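Local coordinates for calcium homeostasis modulator protein 5 (Homo sapiens, PDB 7D60), which assembles into undecameric, cone-shaped large-pore channels of the membrane, whose gating and ion conductance are likely regulated by membrane lipids, at residues A[263-268]-A[282-287]; A[70-75]-A[100-105]; A[45-50]-A[125-130]. All blocks are in the same frame, centred on the assembly; numbering follows the deposited sequence.

Contacts 2 and 3 lie at opposite ends of the S2–S3 pair of transmembrane segments. Contact 3 is at the extracellular end and includes Cys-127, which is disulfide-bonded to Cys-41. Contact 2 lies at the cytoplasmic end, where helix 71-77 follows helix 47-68. Their centres are about 35 Å apart. Contact 2 also borders two bound phosphatidic acid molecules and holds Gln-102, a lipid-binding residue. Contact 1 belongs to the cytoplasmic C-terminal region and lies away from the annotated sites. Its centre is about 20 Å from that of contact 2, with nearest atoms about 5 Å apart, and about 56 Å from that of contact 3. All three reach the same neighbouring subunit.

Contact 1: A[263-268]-A[282-287]; sequences EAASEL and HRVVDN
Glu-267 and Arg-283 approach each other at a slant and form the one salt bridge between 263-268 and 282-287. Glu-267 OE1 lies 3.5 Å from Arg-283 NH2, so the ion pair is long. Only these two atoms come close, so the bridge rests on one pair of atoms rather than a bidentate pairing. The carboxylate and guanidinium planes are turned 33° apart, and the carboxylate oxygen comes in obliquely to the guanidinium plane. The carbonyl oxygen of Ala-264 does lie near that plane, at the edge, but Ala-264 O is 4.3 Å from Arg-283 NH2. The carboxylate in the turn would probably favour the positive charge. The Ala-264 carbonyl, at the helix end, is too far for a hydrogen bond and could add only a weak effect. Arg-283 reaches this place by a turn in its chain. CG starts anti to the backbone N (chi1 -173°), and a bend at chi3 (57°) brings NH2 round to the other segment.

Val-284 makes the apolar half of the contact. Its CA-CB bond points at 263-268, and its two methyls part to meet different alanines. CG1 lies 4.4 Å from Ala-264 CB and also 3.8 Å from the carbonyl oxygen of Ala-264. CG2 lies 4.4 Å from Ala-265 CB. The packing is light, with 141 Å² buried in all, and no hydrogen bond crosses between the segments.

The contact sets the end of helix 259-264, and the turn after it, against helix 280-287 in the cytoplasmic C-terminal region. Helix 209-246 of a neighbouring subunit lies against it: Ala-265 packs on Phe-245 of that subunit, and Asp-286 makes a salt bridge to Arg-240 of the same helix.

Contact 2: A[70-75]-A[100-105]; sequences NNRSWR and LGQITL. With PA8 (1,2-dioctanoyl-sn-glycero-3-phosphate), chain M; PA8 (1,2-dioctanoyl-sn-glycero-3-phosphate), chain N.
The guanidinium of Arg-72 and the amide of Gln-102 meet with their planes 66° apart. Gln-102 OE1 approaches obliquely, 3.4 Å from Arg-72 NH1. Phosphate oxygen O1 of the chain N lipid also faces this guanidinium obliquely. Gln-102 NE2 turns to the same lipid, 3.1 Å from its phosphate oxygen O2. This fits the role of Gln-102 in binding phosphatidic acid. On 70-75, Ser-73 OG lies over one face of the Trp-74 ring, near the rim. The same hydroxyl bonds to Asn-70 O at 2.7 Å, which links the first turn of the short helix to the residue before it.

Ile-103 is the apolar centre. Its CG1 stands anti to the carbonyl carbon (chi1 -73°) and faces the other segment. CD1 packs 3.7 Å from Arg-72 CD, and the arginine's CG and CD pass across the end of the isoleucine at a slant. CG1 lies 4.1 Å from Ser-73 CB. The Asn-70 side chain lies between Ile-103 and the phosphate of the chain M lipid.

The axes of 71-75 and 100-105 run 148° apart in direction, closer to antiparallel than to crossed. Here the cytoplasmic end of S2 and helix 71-77 after it pack on helix 95-106, at the start of S3. Trp-74 also packs on Thr-198 of a neighbouring subunit.

Contact 3: A[45-50]-A[125-130]; sequences TENMTY and YECAMS
Sulfur contacts join Cys-127 to both Tyr-50 and Asn-47. Cys-127 SG lies at the edge of the Tyr-50 ring, 5.4 Å from the centroid and 85° off the ring normal. Its nearest ring atom is Tyr-50 CD1, at 4.0 Å. The sulfur stands anti to the backbone N of Cys-127 (chi1 -167°), which sets it against both residues of the other segment. Asn-47 OD1 comes to 3.4 Å from the same SG.

A second sulfur meets the backbone of Ala-128. Met-48 points away from 125-130 at its CB, but its chain bends at chi2 (64°) and again at chi3, and this brings SD back. SD then lies 3.4 Å from Ala-128 O.

Close backbone packing completes the contact. The CA atoms of Met-48 and Ala-128 are 4.4 Å apart, and Asn-47 O lies 3.8 Å from Ala-128 CA. No hydrogen bond crosses between the segments. The Tyr-50 hydroxyl bonds instead to Gln-180 of a neighbouring subunit.

The Cys-41–Cys-127 disulfide fastens the extracellular end of S3 to the linker that leads into S2. Together with the Cys-43–Cys-158 disulfide, it ties up the extracellular region of this CALHM channel subunit.

Contact 1: A[263-268]-A[282-287]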
loop_
_atom_site.group_PDB
_atom_site.type_symbol
_atom_site.label_atom_id
_atom_site.label_comp_id
_atom_site.label_asym_id
_atom_site.label_seq_id
_atom_site.Cartn_x
_atom_site.Cartn_y
_atom_site.Cartn_z
ATOM N N GLU A 263 32.719 -54.394 3.848
ATOM C CA GLU A 263 32.716 -54.502 5.302
ATOM C C GLU A 263 34.006 -53.990 5.921
ATOM O O GLU A 263 33.999 -53.560 7.077
ATOM C CB GLU A 263 32.481 -55.950 5.727
ATOM C CG GLU A 263 31.179 -56.550 5.231
ATOM C CD GLU A 263 29.947 -55.792 5.696
ATOM O OE1 GLU A 263 29.601 -55.896 6.891
ATOM O OE2 GLU A 263 29.313 -55.102 4.865
ATOM N N ALA A 264 35.116 -54.031 5.185
ATOM C CA ALA A 264 36.373 -53.525 5.719
ATOM C C ALA A 264 36.407 -52.006 5.735
ATOM O O ALA A 264 37.092 -51.414 6.573
ATOM C CB ALA A 264 37.548 -54.066 4.912
ATOM N N ALA A 265 35.676 -51.360 4.836
ATOM C CA ALA A 265 35.620 -49.908 4.788
ATOM C C ALA A 265 34.597 -49.317 5.744
ATOM O O ALA A 265 34.425 -48.095 5.757
ATOM C CB ALA A 265 35.310 -49.442 3.369
ATOM N N SER A 266 33.920 -50.143 6.539
ATOM C CA SER A 266 32.905 -49.682 7.477
ATOM C C SER A 266 33.332 -49.848 8.929
ATOM O O SER A 266 32.491 -49.771 9.826
ATOM C CB SER A 266 31.589 -50.414 7.236
ATOM O OG SER A 266 30.911 -49.888 6.117
ATOM N N GLU A 267 34.615 -50.067 9.184
ATOM C CA GLU A 267 35.077 -50.280 10.543
ATOM C C GLU A 267 35.236 -48.949 11.275
ATOM O O GLU A 267 34.925 -47.875 10.757
ATOM C CB GLU A 267 36.381 -51.062 10.540
ATOM C CG GLU A 267 36.213 -52.498 10.118
ATOM C CD GLU A 267 37.505 -53.271 10.175
ATOM O OE1 GLU A 267 38.517 -52.705 10.632
ATOM O OE2 GLU A 267 37.512 -54.449 9.764
ATOM N N LEU A 268 35.731 -49.028 12.503
ATOM C CA LEU A 268 35.880 -47.866 13.365
ATOM C C LEU A 268 37.310 -47.349 13.275
ATOM O O LEU A 268 38.263 -48.127 13.361
ATOM C CB LEU A 268 35.526 -48.238 14.803
ATOM C CG LEU A 268 35.080 -47.119 15.733
ATOM C CD1 LEU A 268 33.815 -46.475 15.200
ATOM C CD2 LEU A 268 34.850 -47.682 17.119
ATOM N N HIS A 282 40.486 -44.287 3.632
ATOM C CA HIS A 282 41.863 -43.965 3.276
ATOM C C HIS A 282 42.801 -45.110 3.632
ATOM O O HIS A 282 43.781 -45.361 2.926
ATOM C CB HIS A 282 42.268 -42.675 3.990
ATOM C CG HIS A 282 43.589 -42.109 3.568
ATOM N ND1 HIS A 282 44.203 -41.088 4.256
ATOM C CD2 HIS A 282 44.403 -42.399 2.528
ATOM C CE1 HIS A 282 45.342 -40.782 3.667
ATOM N NE2 HIS A 282 45.490 -41.566 2.618
ATOM N N ARG A 283 42.503 -45.837 4.705
ATOM C CA ARG A 283 43.414 -46.871 5.171
ATOM C C ARG A 283 43.339 -48.132 4.320
ATOM O O ARG A 283 44.368 -48.750 4.046
ATOM C CB ARG A 283 43.130 -47.193 6.635
ATOM C CG ARG A 283 44.123 -48.137 7.262
ATOM C CD ARG A 283 43.629 -48.637 8.591
ATOM N NE ARG A 283 42.334 -49.290 8.461
ATOM C CZ ARG A 283 42.110 -50.569 8.735
ATOM N NH1 ARG A 283 43.101 -51.337 9.163
ATOM N NH2 ARG A 283 40.895 -51.077 8.586
ATOM N N VAL A 284 42.144 -48.532 3.882
ATOM C CA VAL A 284 42.035 -49.755 3.090
ATOM C C VAL A 284 42.466 -49.553 1.645
ATOM O O VAL A 284 42.736 -50.538 0.950
ATOM C CB VAL A 284 40.608 -50.332 3.134
ATOM C CG1 VAL A 284 40.184 -50.564 4.562
ATOM C CG2 VAL A 284 39.631 -49.422 2.434
ATOM N N VAL A 285 42.546 -48.311 1.172
ATOM C CA VAL A 285 43.073 -48.048 -0.161
ATOM C C VAL A 285 44.596 -48.065 -0.149
ATOM O O VAL A 285 45.228 -48.672 -1.019
ATOM C CB VAL A 285 42.506 -46.718 -0.688
ATOM C CG1 VAL A 285 43.225 -46.268 -1.931
ATOM C CG2 VAL A 285 41.044 -46.881 -0.995
ATOM N N ASP A 286 45.207 -47.440 0.856
ATOM C CA ASP A 286 46.662 -47.364 0.918
ATOM C C ASP A 286 47.293 -48.694 1.299
ATOM O O ASP A 286 48.413 -48.990 0.871
ATOM C CB ASP A 286 47.085 -46.289 1.913
ATOM C CG ASP A 286 47.085 -44.908 1.308
ATOM O OD1 ASP A 286 46.960 -44.799 0.072
ATOM O OD2 ASP A 286 47.207 -43.928 2.067
ATOM N N ASN A 287 46.605 -49.502 2.098
ATOM C CA ASN A 287 47.152 -50.761 2.585
ATOM C C ASN A 287 46.765 -51.951 1.721
ATOM O O ASN A 287 47.530 -52.912 1.625
ATOM C CB ASN A 287 46.696 -51.004 4.024
ATOM C CG ASN A 287 47.724 -51.742 4.843
ATOM O OD1 ASN A 287 48.684 -52.289 4.306
ATOM N ND2 ASN A 287 47.532 -51.755 6.155
#

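Contact 2: A[70-75]-A[100-105]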
loop_
_atom_site.group_PDB
_atom_site.type_symbol
_atom_site.label_atom_id
_atom_site.label_comp_id
_atom_site.label_asym_id
_atom_site.label_seq_id
_atom_site.Cartn_x
_atom_site.Cartn_y
_atom_site.Cartn_z
ATOM N N ASN A 70 21.041 -38.965 16.008
ATOM C CA ASN A 70 22.494 -39.035 16.047
ATOM C C ASN A 70 22.954 -39.963 14.934
ATOM O O ASN A 70 22.707 -41.171 14.986
ATOM C CB ASN A 70 22.975 -39.526 17.406
ATOM C CG ASN A 70 24.300 -38.933 17.797
ATOM O OD1 ASN A 70 24.928 -38.233 17.016
ATOM N ND2 ASN A 70 24.728 -39.199 19.018
ATOM N N ASN A 71 23.628 -39.398 13.930
ATOM C CA ASN A 71 24.022 -40.179 12.764
ATOM C C ASN A 71 25.135 -41.163 13.083
ATOM O O ASN A 71 25.232 -42.208 12.437
ATOM C CB ASN A 71 24.462 -39.256 11.635
ATOM C CG ASN A 71 23.301 -38.564 10.966
ATOM O OD1 ASN A 71 22.278 -39.181 10.678
ATOM N ND2 ASN A 71 23.453 -37.273 10.711
ATOM N N ARG A 72 25.977 -40.860 14.063
ATOM C CA ARG A 72 27.085 -41.750 14.365
ATOM C C ARG A 72 26.704 -42.880 15.306
ATOM O O ARG A 72 27.546 -43.739 15.585
ATOM C CB ARG A 72 28.255 -40.957 14.940
ATOM C CG ARG A 72 28.136 -40.625 16.393
ATOM C CD ARG A 72 29.508 -40.528 17.012
ATOM N NE ARG A 72 30.127 -39.239 16.739
ATOM C CZ ARG A 72 31.375 -38.929 17.062
ATOM N NH1 ARG A 72 32.145 -39.818 17.672
ATOM N NH2 ARG A 72 31.853 -37.728 16.775
ATOM N N SER A 73 25.467 -42.915 15.791
ATOM C CA SER A 73 24.993 -44.090 16.506
ATOM C C SER A 73 24.525 -45.181 15.561
ATOM O O SER A 73 24.554 -46.356 15.931
ATOM C CB SER A 73 23.857 -43.719 17.455
ATOM O OG SER A 73 22.755 -43.195 16.744
ATOM N N TRP A 74 24.099 -44.822 14.354
ATOM C CA TRP A 74 23.712 -45.807 13.357
ATOM C C TRP A 74 24.892 -46.325 12.559
ATOM O O TRP A 74 24.852 -47.462 12.088
ATOM C CB TRP A 74 22.668 -45.221 12.409
ATOM C CG TRP A 74 21.420 -44.785 13.094
ATOM C CD1 TRP A 74 20.928 -43.520 13.152
ATOM C CD2 TRP A 74 20.498 -45.606 13.821
ATOM N NE1 TRP A 74 19.761 -43.498 13.867
ATOM C CE2 TRP A 74 19.476 -44.767 14.289
ATOM C CE3 TRP A 74 20.438 -46.970 14.120
ATOM C CZ2 TRP A 74 18.409 -45.242 15.039
ATOM C CZ3 TRP A 74 19.383 -47.437 14.863
ATOM C CH2 TRP A 74 18.381 -46.577 15.315
ATOM N N ARG A 75 25.944 -45.520 12.396
ATOM C CA ARG A 75 27.170 -46.014 11.785
ATOM C C ARG A 75 27.871 -47.041 12.651
ATOM O O ARG A 75 28.557 -47.914 12.119
ATOM C CB ARG A 75 28.132 -44.867 11.502
ATOM C CG ARG A 75 27.644 -43.922 10.456
ATOM C CD ARG A 75 28.680 -42.892 10.103
ATOM N NE ARG A 75 28.860 -41.895 11.145
ATOM C CZ ARG A 75 29.842 -41.002 11.148
ATOM N NH1 ARG A 75 30.732 -41.006 10.168
ATOM N NH2 ARG A 75 29.944 -40.116 12.126
ATOM N N LEU A 100 30.774 -44.707 22.412
ATOM C CA LEU A 100 29.476 -44.803 23.072
ATOM C C LEU A 100 29.295 -43.762 24.170
ATOM O O LEU A 100 28.157 -43.382 24.465
ATOM C CB LEU A 100 29.295 -46.203 23.655
ATOM C CG LEU A 100 27.889 -46.669 24.024
ATOM C CD1 LEU A 100 26.890 -46.279 22.955
ATOM C CD2 LEU A 100 27.886 -48.164 24.243
ATOM N N GLY A 101 30.386 -43.287 24.772
ATOM C CA GLY A 101 30.290 -42.169 25.688
ATOM C C GLY A 101 29.999 -40.853 24.998
ATOM O O GLY A 101 29.446 -39.941 25.611
ATOM N N GLN A 102 30.352 -40.734 23.720
ATOM C CA GLN A 102 30.105 -39.492 22.998
ATOM C C GLN A 102 28.656 -39.369 22.547
ATOM O O GLN A 102 28.122 -38.257 22.495
ATOM C CB GLN A 102 31.027 -39.388 21.789
ATOM C CG GLN A 102 32.467 -39.138 22.122
ATOM C CD GLN A 102 33.287 -38.843 20.892
ATOM O OE1 GLN A 102 34.081 -39.669 20.449
ATOM N NE2 GLN A 102 33.092 -37.661 20.322
ATOM N N ILE A 103 28.016 -40.483 22.181
ATOM C CA ILE A 103 26.593 -40.445 21.853
ATOM C C ILE A 103 25.770 -40.133 23.098
ATOM O O ILE A 103 24.826 -39.334 23.054
ATOM C CB ILE A 103 26.152 -41.766 21.180
ATOM C CG1 ILE A 103 26.667 -41.871 19.745
ATOM C CG2 ILE A 103 24.653 -41.922 21.152
ATOM C CD1 ILE A 103 27.861 -42.720 19.562
ATOM N N THR A 104 26.151 -40.718 24.236
ATOM C CA THR A 104 25.399 -40.535 25.472
ATOM C C THR A 104 25.520 -39.113 26.005
ATOM O O THR A 104 24.531 -38.537 26.469
ATOM C CB THR A 104 25.874 -41.536 26.517
ATOM O OG1 THR A 104 26.040 -42.817 25.906
ATOM C CG2 THR A 104 24.864 -41.653 27.630
ATOM N N LEU A 105 26.711 -38.524 25.933
ATOM C CA LEU A 105 26.894 -37.179 26.462
ATOM C C LEU A 105 26.314 -36.114 25.546
ATOM O O LEU A 105 25.908 -35.053 26.023
ATOM C CB LEU A 105 28.376 -36.904 26.708
ATOM C CG LEU A 105 28.992 -37.581 27.931
ATOM C CD1 LEU A 105 30.421 -37.130 28.120
ATOM C CD2 LEU A 105 28.180 -37.310 29.175
HETATM O O1 PA8 M . 24.586 -35.775 14.189
HETATM O O2 PA8 M . 26.629 -36.596 15.281
HETATM P P1 PA8 M . 25.628 -35.469 15.238
HETATM O O3 PA8 M . 26.346 -34.187 14.891
HETATM O O4 PA8 M . 24.913 -35.302 16.714
HETATM C C1 PA8 M . 24.256 -34.108 17.026
HETATM C C2 PA8 M . 22.754 -34.302 16.826
HETATM C C3 PA8 M . 22.070 -34.532 18.172
HETATM O O5 PA8 M . 21.227 -33.443 18.431
HETATM C C4 PA8 M . 19.949 -33.774 18.898
HETATM O O6 PA8 M . 19.635 -34.907 19.022
HETATM C C5 PA8 M . 18.949 -32.675 19.246
HETATM C C6 PA8 M . 17.584 -33.227 19.653
HETATM C C7 PA8 M . 16.598 -32.124 20.030
HETATM O O7 PA8 M . 22.223 -33.151 16.235
HETATM C C12 PA8 M . 21.735 -33.339 14.939
HETATM O O8 PA8 M . 22.457 -33.728 14.087
HETATM C C13 PA8 M . 20.273 -33.037 14.625
HETATM C C14 PA8 M . 20.093 -32.457 13.225
HETATM C C15 PA8 M . 18.641 -32.510 12.761
HETATM C C16 PA8 M . 17.711 -31.728 13.682
HETATM C C17 PA8 M . 16.303 -31.603 13.111
HETATM C C18 PA8 M . 16.155 -30.412 12.169
HETATM C C19 PA8 M . 14.698 -30.163 11.783
HETATM O O1 PA8 N . 33.935 -34.080 17.888
HETATM O O2 PA8 N . 35.054 -35.330 19.685
HETATM P P1 PA8 N . 34.570 -33.968 19.253
HETATM O O3 PA8 N . 35.744 -33.020 19.185
HETATM O O4 PA8 N . 33.460 -33.392 20.330
HETATM C C1 PA8 N . 33.865 -33.099 21.636
HETATM C C2 PA8 N . 33.279 -34.160 22.566
HETATM C C3 PA8 N . 34.379 -35.141 22.967
HETATM O O5 PA8 N . 34.403 -35.285 24.357
HETATM C C4 PA8 N . 33.855 -36.486 24.813
HETATM O O6 PA8 N . 32.762 -36.790 24.495
HETATM C C5 PA8 N . 34.640 -37.415 25.730
HETATM C C6 PA8 N . 33.721 -38.442 26.388
HETATM C C7 PA8 N . 34.440 -39.743 26.734
HETATM O O7 PA8 N . 32.744 -33.559 23.711
HETATM C C12 PA8 N . 31.378 -33.784 23.942
HETATM O O8 PA8 N . 30.704 -34.322 23.125
HETATM C C13 PA8 N . 30.752 -33.328 25.261
HETATM C C14 PA8 N . 29.301 -32.873 25.108
HETATM C C15 PA8 N . 28.824 -32.019 26.279
HETATM C C16 PA8 N . 28.380 -32.842 27.486
HETATM C C17 PA8 N . 27.121 -32.267 28.136
HETATM C C18 PA8 N . 26.723 -33.005 29.412
HETATM C C19 PA8 N . 25.730 -32.218 30.260
#

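Contact 3: A[45-50]-A[125-130]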
loop_
_atom_site.group_PDB
_atom_site.type_symbol
_atom_site.label_atom_id
_atom_site.label_comp_id
_atom_site.label_asym_id
_atom_site.label_seq_id
_atom_site.Cartn_x
_atom_site.Cartn_y
_atom_site.Cartn_z
ATOM N N THR A 45 -3.643 -36.536 47.734
ATOM C CA THR A 45 -2.460 -37.317 48.064
ATOM C C THR A 45 -1.637 -37.690 46.840
ATOM O O THR A 45 -0.563 -38.277 46.996
ATOM C CB THR A 45 -2.856 -38.591 48.808
ATOM O OG1 THR A 45 -3.878 -39.273 48.073
ATOM C CG2 THR A 45 -3.377 -38.256 50.191
ATOM N N GLU A 46 -2.110 -37.374 45.635
ATOM C CA GLU A 46 -1.373 -37.614 44.403
ATOM C C GLU A 46 -0.634 -36.371 43.926
ATOM O O GLU A 46 -0.484 -36.167 42.721
ATOM C CB GLU A 46 -2.313 -38.117 43.311
ATOM C CG GLU A 46 -3.585 -37.295 43.166
ATOM C CD GLU A 46 -4.491 -37.793 42.051
ATOM O OE1 GLU A 46 -5.430 -38.565 42.338
ATOM O OE2 GLU A 46 -4.266 -37.404 40.885
ATOM N N ASN A 47 -0.183 -35.525 44.852
ATOM C CA ASN A 47 0.598 -34.355 44.472
ATOM C C ASN A 47 2.018 -34.728 44.096
ATOM O O ASN A 47 2.605 -34.112 43.202
ATOM C CB ASN A 47 0.628 -33.338 45.609
ATOM C CG ASN A 47 -0.336 -32.216 45.399
ATOM O OD1 ASN A 47 -0.873 -32.056 44.316
ATOM N ND2 ASN A 47 -0.530 -31.403 46.418
ATOM N N MET A 48 2.587 -35.717 44.784
ATOM C CA MET A 48 3.977 -36.087 44.561
ATOM C C MET A 48 4.169 -36.727 43.196
ATOM O O MET A 48 5.117 -36.397 42.488
ATOM C CB MET A 48 4.450 -37.022 45.668
ATOM C CG MET A 48 5.896 -37.443 45.561
ATOM S SD MET A 48 7.055 -36.076 45.724
ATOM C CE MET A 48 7.487 -36.209 47.453
ATOM N N THR A 49 3.263 -37.617 42.794
ATOM C CA THR A 49 3.397 -38.284 41.503
ATOM C C THR A 49 3.066 -37.354 40.344
ATOM O O THR A 49 3.662 -37.472 39.273
ATOM C CB THR A 49 2.501 -39.518 41.468
ATOM O OG1 THR A 49 2.637 -40.231 42.700
ATOM C CG2 THR A 49 2.887 -40.440 40.334
ATOM N N TYR A 50 2.146 -36.416 40.538
ATOM C CA TYR A 50 1.707 -35.571 39.434
ATOM C C TYR A 50 2.761 -34.544 39.042
ATOM O O TYR A 50 2.971 -34.296 37.852
ATOM C CB TYR A 50 0.404 -34.875 39.807
ATOM C CG TYR A 50 -0.159 -33.989 38.734
ATOM C CD1 TYR A 50 -0.101 -32.618 38.849
ATOM C CD2 TYR A 50 -0.757 -34.525 37.611
ATOM C CE1 TYR A 50 -0.626 -31.806 37.881
ATOM C CE2 TYR A 50 -1.279 -33.716 36.634
ATOM C CZ TYR A 50 -1.207 -32.359 36.774
ATOM O OH TYR A 50 -1.724 -31.543 35.805
ATOM N N TYR A 125 7.788 -27.934 40.942
ATOM C CA TYR A 125 8.378 -28.278 42.230
ATOM C C TYR A 125 7.457 -27.916 43.381
ATOM O O TYR A 125 7.475 -28.589 44.413
ATOM C CB TYR A 125 9.728 -27.574 42.381
ATOM C CG TYR A 125 10.467 -27.792 43.689
ATOM C CD1 TYR A 125 11.343 -28.852 43.839
ATOM C CD2 TYR A 125 10.321 -26.910 44.758
ATOM C CE1 TYR A 125 12.025 -29.046 45.018
ATOM C CE2 TYR A 125 10.996 -27.097 45.933
ATOM C CZ TYR A 125 11.847 -28.165 46.058
ATOM O OH TYR A 125 12.525 -28.349 47.233
ATOM N N GLU A 126 6.669 -26.854 43.224
ATOM C CA GLU A 126 5.750 -26.430 44.271
ATOM C C GLU A 126 4.635 -27.449 44.475
ATOM O O GLU A 126 4.231 -27.718 45.612
ATOM C CB GLU A 126 5.198 -25.051 43.915
ATOM C CG GLU A 126 3.935 -24.634 44.624
ATOM C CD GLU A 126 3.394 -23.322 44.096
ATOM O OE1 GLU A 126 4.187 -22.540 43.533
ATOM O OE2 GLU A 126 2.182 -23.072 44.238
ATOM N N CYS A 127 4.153 -28.052 43.386
ATOM C CA CYS A 127 3.158 -29.114 43.483
ATOM C C CYS A 127 3.752 -30.382 44.088
ATOM O O CYS A 127 3.095 -31.058 44.881
ATOM C CB CYS A 127 2.569 -29.390 42.099
ATOM S SG CYS A 127 1.073 -30.413 42.025
ATOM N N ALA A 128 4.997 -30.708 43.752
ATOM C CA ALA A 128 5.571 -31.972 44.197
ATOM C C ALA A 128 6.090 -31.908 45.629
ATOM O O ALA A 128 6.016 -32.901 46.358
ATOM C CB ALA A 128 6.688 -32.403 43.250
ATOM N N MET A 129 6.631 -30.765 46.053
ATOM C CA MET A 129 7.147 -30.623 47.410
ATOM C C MET A 129 6.040 -30.461 48.446
ATOM O O MET A 129 6.291 -30.685 49.634
ATOM C CB MET A 129 8.116 -29.434 47.473
ATOM C CG MET A 129 9.064 -29.388 48.663
ATOM S SD MET A 129 9.688 -30.986 49.199
ATOM C CE MET A 129 11.010 -31.252 48.029
ATOM N N SER A 130 4.824 -30.103 48.022
ATOM C CA SER A 130 3.710 -29.959 48.953
ATOM C C SER A 130 3.318 -31.293 49.575
ATOM O O SER A 130 3.080 -31.374 50.785
ATOM C CB SER A 130 2.512 -29.344 48.241
ATOM O OG SER A 130 2.877 -28.166 47.559
#